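Local coordinates for acetylene hydratase Ahy (Pelobacter acetylenicus, PDB 2E7Z), which catalyses the non-redox hydration of acetylene to acetaldehyde, using a tungsten-bis(molybdopterin guanine dinucleotide) cofactor and a [4Fe-4S] cluster, at residues V59-K64 and A485-D490. Residues are numbered along the deposited sequence; the frame is centred on the assembly and turned at random.
Sequences VLYPLK and AGEAKD
A type II' beta turn, Ala485 to Ala488, docks through Gly486 and Glu487 against Leu60 and Tyr61, in the loop that leads into strand 63-65 of the mixed sheet. The turn is closed by its own bond from Ala488 N to Ala485 O, and the two segments are tied by a single hydrogen bond, Glu487 N to Leu60 O, 2.8 Å long but bent to 137° at the hydrogen. Beside this bond the isobutyl group of Leu60 lies along the start of the turn, its CD2 3.8 Å from Ala485 CB and 4.4 Å from Ala488 CB. Gly486 adopts a positive phi, 55°, and passes so close to Leu60 that a beta carbon here would clash with Leu60 CB. Tyr61 holds CG anti to its carbonyl carbon (chi1 -60°), which swings the ring over the turn: Glu487 N sits above one face, offset toward the rim, while Glu487 CG touches Tyr61 CE2 at 3.6 Å. The hydroxyl reaches farther along, with Tyr61 OH 3.8 Å from Gly486 CA. Replacing Tyr61 with an alanine would probably uncover the Glu487 methylenes and deprive Arg77 of its cation-pi partner. Glu487 bends at chi2 toward Lys489, and its OE2 makes a long salt bridge to Lys489 NZ at 3.7 Å. On the cofactor side, the Ala488 side chain lies about 5 Å from that of Asp457, which binds the tungsten cofactor. With one bent backbone bond and otherwise aliphatic and aromatic contacts, the joint probably depends more on close fit than on polar bonding, and the Glu487 carboxylate turns away from it toward Lys489, just after the turn.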
loop_
_atom_site.group_PDB
_atom_site.type_symbol
_atom_site.label_atom_id
_atom_site.label_comp_id
_atom_site.label_asym_id
_atom_site.label_seq_id
_atom_site.Cartn_x
_atom_site.Cartn_y
_atom_site.Cartn_z
ATOM N N VAL A 59 -21.096 -7.255 9.830
ATOM C CA VAL A 59 -20.923 -7.769 11.177
ATOM C C VAL A 59 -21.019 -6.617 12.163
ATOM O O VAL A 59 -20.166 -5.712 12.159
ATOM C CB VAL A 59 -19.556 -8.506 11.314
ATOM C CG1 VAL A 59 -19.308 -8.968 12.747
ATOM C CG2 VAL A 59 -19.507 -9.704 10.348
ATOM N N LEU A 60 -22.046 -6.625 13.012
ATOM C CA LEU A 60 -22.283 -5.537 13.952
ATOM C C LEU A 60 -22.073 -5.930 15.413
ATOM O O LEU A 60 -22.154 -5.079 16.313
ATOM C CB LEU A 60 -23.681 -4.931 13.746
ATOM C CG LEU A 60 -23.880 -4.159 12.451
ATOM C CD1 LEU A 60 -25.359 -3.668 12.428
ATOM C CD2 LEU A 60 -22.925 -3.002 12.271
ATOM N N TYR A 61 -21.799 -7.205 15.662
ATOM C CA TYR A 61 -21.636 -7.727 17.017
ATOM C C TYR A 61 -20.470 -8.699 17.040
ATOM O O TYR A 61 -20.232 -9.406 16.048
ATOM C CB TYR A 61 -22.915 -8.445 17.513
ATOM C CG TYR A 61 -24.113 -7.529 17.547
ATOM C CD1 TYR A 61 -24.890 -7.349 16.420
ATOM C CD2 TYR A 61 -24.446 -6.815 18.705
ATOM C CE1 TYR A 61 -25.979 -6.471 16.421
ATOM C CE2 TYR A 61 -25.547 -5.950 18.728
ATOM C CZ TYR A 61 -26.287 -5.788 17.583
ATOM O OH TYR A 61 -27.369 -4.940 17.594
ATOM N N PRO A 62 -19.759 -8.753 18.165
ATOM C CA PRO A 62 -18.694 -9.751 18.267
ATOM C C PRO A 62 -19.215 -11.176 18.057
ATOM O O PRO A 62 -20.283 -11.545 18.577
ATOM C CB PRO A 62 -18.190 -9.578 19.694
ATOM C CG PRO A 62 -18.463 -8.141 20.021
ATOM C CD PRO A 62 -19.805 -7.887 19.368
ATOM N N LEU A 63 -18.453 -11.949 17.288
ATOM C CA LEU A 63 -18.768 -13.367 17.073
ATOM C C LEU A 63 -17.637 -14.239 17.568
ATOM O O LEU A 63 -16.477 -13.961 17.303
ATOM C CB LEU A 63 -19.015 -13.658 15.594
ATOM C CG LEU A 63 -20.146 -12.918 14.902
ATOM C CD1 LEU A 63 -20.039 -13.094 13.420
ATOM C CD2 LEU A 63 -21.492 -13.474 15.420
ATOM N N LYS A 64 -17.963 -15.286 18.300
ATOM C CA LYS A 64 -17.016 -16.286 18.728
ATOM C C LYS A 64 -17.199 -17.552 17.908
ATOM O O LYS A 64 -18.326 -18.023 17.685
ATOM C CB LYS A 64 -17.255 -16.604 20.205
ATOM C CG LYS A 64 -16.386 -17.712 20.734
ATOM C CD LYS A 64 -16.569 -17.951 22.212
ATOM C CE LYS A 64 -15.665 -19.075 22.657
ATOM N NZ LYS A 64 -15.776 -19.312 24.113
ATOM N N ALA A 485 -23.402 1.754 13.871
ATOM C CA ALA A 485 -24.524 0.805 13.936
ATOM C C ALA A 485 -24.227 -0.349 14.888
ATOM O O ALA A 485 -23.072 -0.724 15.108
ATOM C CB ALA A 485 -24.861 0.286 12.557
ATOM N N GLY A 486 -25.284 -0.899 15.481
ATOM C CA GLY A 486 -25.182 -2.095 16.307
ATOM C C GLY A 486 -24.159 -1.904 17.406
ATOM O O GLY A 486 -24.136 -0.855 18.070
ATOM N N GLU A 487 -23.267 -2.891 17.563
ATOM C CA GLU A 487 -22.202 -2.822 18.551
ATOM C C GLU A 487 -20.850 -2.616 17.867
ATOM O O GLU A 487 -19.819 -3.009 18.411
ATOM C CB GLU A 487 -22.190 -4.092 19.413
ATOM C CG GLU A 487 -23.173 -4.034 20.573
ATOM C CD GLU A 487 -22.604 -3.251 21.734
ATOM O OE1 GLU A 487 -21.694 -3.773 22.427
ATOM O OE2 GLU A 487 -23.070 -2.105 21.948
ATOM N N ALA A 488 -20.847 -1.968 16.703
ATOM C CA ALA A 488 -19.541 -1.668 16.055
ATOM C C ALA A 488 -18.763 -0.678 16.910
ATOM O O ALA A 488 -19.324 0.255 17.477
ATOM C CB ALA A 488 -19.798 -1.121 14.675
ATOM N N LYS A 489 -17.464 -0.902 17.025
ATOM C CA LYS A 489 -16.657 -0.058 17.876
ATOM C C LYS A 489 -15.429 0.382 17.106
ATOM O O LYS A 489 -15.067 -0.201 16.098
ATOM C CB LYS A 489 -16.192 -0.810 19.144
ATOM C CG LYS A 489 -17.266 -1.393 20.038
ATOM C CD LYS A 489 -18.007 -0.359 20.814
ATOM C CE LYS A 489 -19.084 -1.022 21.692
ATOM N NZ LYS A 489 -20.049 -0.010 22.172
ATOM N N ASP A 490 -14.779 1.393 17.652
ATOM C CA ASP A 490 -13.573 1.918 17.033
ATOM C C ASP A 490 -12.294 1.142 17.362
ATOM O O ASP A 490 -12.255 0.377 18.330
ATOM C CB ASP A 490 -13.438 3.398 17.355
ATOM C CG ASP A 490 -12.983 3.658 18.749
ATOM O OD1 ASP A 490 -11.767 3.558 18.966
ATOM O OD2 ASP A 490 -13.806 4.010 19.617
#